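Local coordinates for protein 6-aminohexanoate-dimer hydrolase (Bacillus anthracis, PDB 4GB7) that probably hydrolyses the amide bond of 6-aminohexanoate dimers or related compounds, as a beta-lactamase-family protein, at residues M228-M233 with T294-A299; F63-D68 with Y289-T294. One frame throughout, in Å; residues are numbered along the deposited sequence.

Two contacts about 9 Å apart, centre to centre, show how one loop can serve two neighbours by different chemistry. Contact 2 adds strand 66-69 as the outermost member of a four-stranded antiparallel sheet, pairing it with strand 287-290; contact 1 sets the loop that follows strand 287-290 against the start of helix 230-235. The two share Thr294, and both are partly buried. The sheet contact rests on main-chain hydrogen bonds, its side chains adding a methyl-amide contact, whereas the helix contact is apolar, with polar links supplied by residues around it. Asp292, Lys295 and Glu297 tie the two regions together.

Contact 1. Residues M228-M233 with T294-A299; sequences MKIYDM and TKIEQA
Ile230 and Tyr231, in the first turn of helix 230-235, receive the loop 294-299 chiefly through Ile296; this loop joins strands 287-290 and 303-305 and packs here beside helix 251-265. The apolar part of the contact has two centres. In the first, the Ile296 side chain crosses that of Tyr231 at about a right angle: Ile296 CG2 meets the Tyr231 ring obliquely, 3.9 Å from Tyr231 CE1, and Ile296 CD1 reaches 3.6 Å from Tyr231 OH. In the second, Ile230 CD1 leads into the loop backbone. Ile230 CG1 lies beside its own backbone N (chi1 -67°) and the chain then runs extended, which brings Ile230 CD1 to 3.4 Å from Glu297 O and 3.5 Å from Ile296 O; Gln298 CG flanks Ile230 CD1 at 4.1 Å. At the outer margin, the extended chain of Lys229 passes its CD within 4.1 Å of Thr294 CG2.

Polar interactions work around this apolar layer instead of across it. Lys229 is the N-cap residue, and just before it Met228 N donates to Asp232 OD2 at 2.9 Å, on the anti lone pair, with a weak second bond from Lys229 N to that oxygen. Asp292 bridges the segments, taking Ile230 N on OD2 and Ile296 N on OD1. Arg262 of helix 251-265 also serves both, hydrogen-bonding Tyr231 OH and forming a salt bridge with Glu297 OE1, while Glu297 OE2 accepts from Asn67 ND2. Gln298, centre of an inverse gamma turn, sends NE2 to Ser215 OG.

Methyl groups thus probably help to set the spacing between helix and loop, and the polar partners their orientation. The amide N-H groups that Asp232 and Asp292 accept from probably stabilise their negative charge.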
loop_
_atom_site.group_PDB
_atom_site.type_symbol
_atom_site.label_atom_id
_atom_site.label_comp_id
_atom_site.label_asym_id
_atom_site.label_seq_id
_atom_site.Cartn_x
_atom_site.Cartn_y
_atom_site.Cartn_z
HETATM N N MSE A 228 6.749 -20.697 8.905
HETATM C CA MSE A 228 6.744 -20.248 10.305
HETATM C C MSE A 228 7.173 -18.795 10.479
HETATM O O MSE A 228 6.963 -18.214 11.532
HETATM C CB MSE A 228 7.632 -21.172 11.170
HETATM C CG MSE A 228 7.208 -22.674 11.202
HETATM SE SE MSE A 228 5.426 -22.900 11.979
HETATM C CE MSE A 228 5.919 -22.616 13.868
ATOM N N LYS A 229 7.754 -18.233 9.421
ATOM C CA LYS A 229 8.153 -16.851 9.352
ATOM C C LYS A 229 8.093 -16.463 7.887
ATOM O O LYS A 229 8.076 -17.326 7.028
ATOM C CB LYS A 229 9.544 -16.691 9.926
ATOM C CG LYS A 229 10.626 -17.414 9.172
ATOM C CD LYS A 229 11.959 -17.239 9.872
ATOM C CE LYS A 229 13.084 -17.882 9.107
ATOM N NZ LYS A 229 14.406 -17.478 9.634
ATOM N N ILE A 230 8.084 -15.164 7.594
ATOM C CA ILE A 230 7.920 -14.673 6.216
ATOM C C ILE A 230 8.952 -15.270 5.240
ATOM O O ILE A 230 8.604 -15.671 4.124
ATOM C CB ILE A 230 7.926 -13.125 6.187
ATOM C CG1 ILE A 230 6.681 -12.567 6.882
ATOM C CG2 ILE A 230 7.996 -12.586 4.748
ATOM C CD1 ILE A 230 6.828 -11.085 7.166
ATOM N N TYR A 231 10.212 -15.346 5.640
ATOM C CA TYR A 231 11.187 -15.854 4.717
ATOM C C TYR A 231 10.973 -17.312 4.330
ATOM O O TYR A 231 11.362 -17.724 3.214
ATOM C CB TYR A 231 12.595 -15.652 5.263
ATOM C CG TYR A 231 13.023 -14.209 5.525
ATOM C CD1 TYR A 231 12.414 -13.128 4.896
ATOM C CD2 TYR A 231 14.047 -13.931 6.397
ATOM C CE1 TYR A 231 12.816 -11.838 5.131
ATOM C CE2 TYR A 231 14.467 -12.617 6.630
ATOM C CZ TYR A 231 13.849 -11.575 6.004
ATOM O OH TYR A 231 14.257 -10.275 6.215
ATOM N N ASP A 232 10.376 -18.089 5.228
ATOM C CA ASP A 232 9.981 -19.481 4.914
ATOM C C ASP A 232 9.050 -19.545 3.702
ATOM O O ASP A 232 9.138 -20.427 2.850
ATOM C CB ASP A 232 9.262 -20.141 6.098
ATOM C CG ASP A 232 10.170 -20.483 7.263
ATOM O OD1 ASP A 232 11.437 -20.350 7.186
ATOM O OD2 ASP A 232 9.563 -20.926 8.274
HETATM N N MSE A 233 8.120 -18.612 3.648
HETATM C CA MSE A 233 7.194 -18.524 2.521
HETATM C C MSE A 233 7.937 -18.317 1.212
HETATM O O MSE A 233 7.615 -18.913 0.208
HETATM C CB MSE A 233 6.158 -17.408 2.765
HETATM C CG MSE A 233 5.151 -17.224 1.627
HETATM SE SE MSE A 233 4.115 -15.617 1.727
HETATM C CE MSE A 233 5.540 -14.401 1.174
ATOM N N THR A 294 9.416 -13.463 14.256
ATOM C CA THR A 294 10.815 -13.082 14.296
ATOM C C THR A 294 11.081 -11.584 14.170
ATOM O O THR A 294 12.225 -11.153 14.078
ATOM C CB THR A 294 11.671 -13.910 13.316
ATOM O OG1 THR A 294 11.460 -13.522 11.960
ATOM C CG2 THR A 294 11.425 -15.400 13.532
ATOM N N LYS A 295 10.010 -10.789 14.258
ATOM C CA LYS A 295 10.068 -9.324 14.150
ATOM C C LYS A 295 10.512 -8.824 12.765
ATOM O O LYS A 295 10.954 -7.659 12.591
ATOM C CB LYS A 295 10.887 -8.695 15.287
ATOM C CG LYS A 295 10.439 -9.077 16.692
ATOM C CD LYS A 295 8.931 -8.834 16.954
ATOM C CE LYS A 295 8.324 -7.460 16.525
ATOM N NZ LYS A 295 8.787 -6.327 17.414
ATOM N N ILE A 296 10.325 -9.687 11.766
ATOM C CA ILE A 296 10.458 -9.271 10.368
ATOM C C ILE A 296 9.136 -8.696 9.905
ATOM O O ILE A 296 8.084 -9.351 9.989
ATOM C CB ILE A 296 10.890 -10.441 9.457
ATOM C CG1 ILE A 296 12.304 -10.921 9.804
ATOM C CG2 ILE A 296 10.809 -10.062 7.992
ATOM C CD1 ILE A 296 13.395 -9.890 9.718
ATOM N N GLU A 297 9.197 -7.485 9.341
ATOM C CA GLU A 297 7.991 -6.780 8.955
ATOM C C GLU A 297 7.339 -7.416 7.710
ATOM O O GLU A 297 8.027 -7.909 6.835
ATOM C CB GLU A 297 8.273 -5.311 8.607
ATOM C CG GLU A 297 8.954 -4.496 9.702
ATOM C CD GLU A 297 10.452 -4.537 9.711
ATOM O OE1 GLU A 297 11.059 -5.379 9.000
ATOM O OE2 GLU A 297 11.012 -3.753 10.538
ATOM N N GLN A 298 5.999 -7.408 7.662
ATOM C CA GLN A 298 5.262 -7.624 6.417
ATOM C C GLN A 298 5.443 -6.390 5.553
ATOM O O GLN A 298 4.616 -5.487 5.617
ATOM C CB GLN A 298 3.751 -7.753 6.675
ATOM C CG GLN A 298 3.360 -8.962 7.454
ATOM C CD GLN A 298 1.888 -8.970 7.755
ATOM O OE1 GLN A 298 1.186 -7.984 7.506
ATOM N NE2 GLN A 298 1.424 -10.054 8.324
ATOM N N ALA A 299 6.492 -6.371 4.742
ATOM C CA ALA A 299 6.748 -5.266 3.858
ATOM C C ALA A 299 5.630 -5.036 2.833
ATOM O O ALA A 299 5.449 -3.922 2.331
ATOM C CB ALA A 299 8.084 -5.495 3.115
#

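Contact 2. Residues F63-D68 with Y289-T294; sequences FTLIND and YVTDET
Asn67 carries the one flat side-chain group that faces the partner segment closely, and Thr291 sits over one face of it. Thr291 CG2 is 3.5 Å from Asn67 CG and only slightly farther from OD1 and ND2, so the methyl lies above the middle of the amide, the two side chains crossing at about a right angle. At the amide's ends, OD1 accepts from Lys295 NZ and ND2 donates to Glu297 OE2, which fixes its rotation. Asn67 also touches Ala270 of helix 269-278; the Tyr289 side chain packs on Leu269, Ala270 and Val273 of that helix and on Leu303.

Beneath the side chains runs antiparallel pairing, with strand 66-69 outermost in a four-stranded sheet, next to 287-290. Asn67 and Tyr289 form a hydrogen-bonded pair: Asn67 N meets Tyr289 O at 2.9 Å, and Tyr289 N returns to Asn67 O at 2.9 Å. Ile66 and Val290 form the adjoining non-hydrogen-bonded pair. Beyond them Thr291 N donates to Leu65 O at 2.9 Å, and a water joins Leu65 N to Thr291 O.

Where the strands part, Val290 CG2 packs 3.5 Å from Thr64 OG1, whose hydrogen bond goes to Met60 O, and Leu65 CD1 rests 3.8 Å from Glu293 CA. The 289-294 chain then folds back in an Asx turn: Asp292 OD1 accepts from Thr294 N and OG1, both on the same face of the carboxylate.

Backbone bonds therefore set the register of this edge strand, whereas the amide between Lys295 and Glu297, both from the loop after strand 287-290, probably gains polarity from their charges.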
loop_
_atom_site.group_PDB
_atom_site.type_symbol
_atom_site.label_atom_id
_atom_site.label_comp_id
_atom_site.label_asym_id
_atom_site.label_seq_id
_atom_site.Cartn_x
_atom_site.Cartn_y
_atom_site.Cartn_z
ATOM N N PHE A 63 -3.445 -6.549 18.374
ATOM C CA PHE A 63 -3.790 -7.862 17.865
ATOM C C PHE A 63 -2.539 -8.637 17.426
ATOM O O PHE A 63 -2.557 -9.852 17.355
ATOM C CB PHE A 63 -4.776 -7.608 16.669
ATOM C CG PHE A 63 -5.246 -8.832 15.980
ATOM C CD1 PHE A 63 -6.102 -9.699 16.607
ATOM C CD2 PHE A 63 -4.852 -9.107 14.683
ATOM C CE1 PHE A 63 -6.559 -10.839 15.970
ATOM C CE2 PHE A 63 -5.290 -10.245 14.037
ATOM C CZ PHE A 63 -6.149 -11.112 14.688
ATOM N N THR A 64 -1.443 -7.929 17.190
ATOM C CA THR A 64 -0.281 -8.477 16.502
ATOM C C THR A 64 1.010 -7.918 17.102
ATOM O O THR A 64 1.014 -6.929 17.828
ATOM C CB THR A 64 -0.253 -8.026 15.003
ATOM O OG1 THR A 64 -0.153 -6.594 14.961
ATOM C CG2 THR A 64 -1.455 -8.437 14.258
ATOM N N LEU A 65 2.118 -8.524 16.702
ATOM C CA LEU A 65 3.436 -7.994 16.957
ATOM C C LEU A 65 3.770 -6.892 15.950
ATOM O O LEU A 65 3.446 -7.016 14.762
ATOM C CB LEU A 65 4.459 -9.110 16.802
ATOM C CG LEU A 65 4.312 -10.355 17.718
ATOM C CD1 LEU A 65 5.461 -11.308 17.374
ATOM C CD2 LEU A 65 4.254 -9.948 19.194
ATOM N N ILE A 66 4.451 -5.844 16.431
ATOM C CA ILE A 66 4.752 -4.659 15.605
ATOM C C ILE A 66 6.167 -4.144 15.833
ATOM O O ILE A 66 6.770 -4.360 16.891
ATOM C CB ILE A 66 3.769 -3.514 15.829
ATOM C CG1 ILE A 66 3.888 -2.899 17.231
ATOM C CG2 ILE A 66 2.348 -3.977 15.559
ATOM C CD1 ILE A 66 3.293 -1.502 17.360
ATOM N N ASN A 67 6.686 -3.467 14.811
ATOM C CA ASN A 67 7.861 -2.644 14.908
ATOM C C ASN A 67 7.458 -1.223 14.616
ATOM O O ASN A 67 6.866 -0.936 13.558
ATOM C CB ASN A 67 8.895 -3.010 13.852
ATOM C CG ASN A 67 9.526 -4.333 14.078
ATOM O OD1 ASN A 67 9.374 -4.943 15.129
ATOM N ND2 ASN A 67 10.313 -4.780 13.086
ATOM N N ASP A 68 7.773 -0.338 15.541
ATOM C CA ASP A 68 7.428 1.070 15.371
ATOM C C ASP A 68 8.214 1.738 14.246
ATOM O O ASP A 68 9.437 1.485 14.076
ATOM C CB ASP A 68 7.671 1.843 16.660
ATOM C CG ASP A 68 6.664 1.570 17.731
ATOM O OD1 ASP A 68 5.514 1.171 17.479
ATOM O OD2 ASP A 68 7.060 1.830 18.884
ATOM N N TYR A 289 4.796 -1.296 11.536
ATOM C CA TYR A 289 4.612 -2.486 10.737
ATOM C C TYR A 289 4.217 -3.680 11.587
ATOM O O TYR A 289 4.864 -3.965 12.601
ATOM C CB TYR A 289 5.914 -2.933 10.067
ATOM C CG TYR A 289 6.263 -2.263 8.769
ATOM C CD1 TYR A 289 5.705 -2.696 7.550
ATOM C CD2 TYR A 289 7.174 -1.204 8.739
ATOM C CE1 TYR A 289 6.039 -2.083 6.352
ATOM C CE2 TYR A 289 7.515 -0.612 7.538
ATOM C CZ TYR A 289 6.981 -1.051 6.355
ATOM O OH TYR A 289 7.372 -0.378 5.200
ATOM N N VAL A 290 3.180 -4.389 11.144
ATOM C CA VAL A 290 2.930 -5.734 11.635
ATOM C C VAL A 290 4.114 -6.602 11.221
ATOM O O VAL A 290 4.632 -6.485 10.106
ATOM C CB VAL A 290 1.606 -6.272 11.108
ATOM C CG1 VAL A 290 1.468 -7.765 11.351
ATOM C CG2 VAL A 290 0.458 -5.433 11.718
ATOM N N THR A 291 4.493 -7.510 12.117
ATOM C CA THR A 291 5.628 -8.408 11.841
ATOM C C THR A 291 5.260 -9.889 12.003
ATOM O O THR A 291 4.264 -10.224 12.608
ATOM C CB THR A 291 6.837 -8.107 12.762
ATOM O OG1 THR A 291 6.579 -8.608 14.095
ATOM C CG2 THR A 291 7.164 -6.594 12.803
ATOM N N ASP A 292 6.142 -10.770 11.536
ATOM C CA ASP A 292 6.123 -12.173 11.926
ATOM C C ASP A 292 6.733 -12.346 13.334
ATOM O O ASP A 292 7.142 -11.369 13.986
ATOM C CB ASP A 292 6.757 -13.068 10.807
ATOM C CG ASP A 292 8.238 -12.940 10.682
ATOM O OD1 ASP A 292 8.877 -12.473 11.625
ATOM O OD2 ASP A 292 8.765 -13.384 9.605
ATOM N N GLU A 293 6.777 -13.590 13.808
ATOM C CA GLU A 293 7.200 -13.865 15.178
ATOM C C GLU A 293 8.682 -13.566 15.365
ATOM O O GLU A 293 9.145 -13.436 16.502
ATOM C CB GLU A 293 6.953 -15.305 15.515
ATOM C CG GLU A 293 5.517 -15.713 15.647
ATOM C CD GLU A 293 5.398 -17.230 15.585
ATOM O OE1 GLU A 293 5.373 -17.839 14.460
ATOM O OE2 GLU A 293 5.357 -17.812 16.691
ATOM N N THR A 294 9.416 -13.463 14.256
ATOM C CA THR A 294 10.815 -13.082 14.296
ATOM C C THR A 294 11.081 -11.584 14.170
ATOM O O THR A 294 12.225 -11.153 14.078
ATOM C CB THR A 294 11.671 -13.910 13.316
ATOM O OG1 THR A 294 11.460 -13.522 11.960
ATOM C CG2 THR A 294 11.425 -15.400 13.532
HETATM O O HOH W 1 2.251 -10.180 14.430
#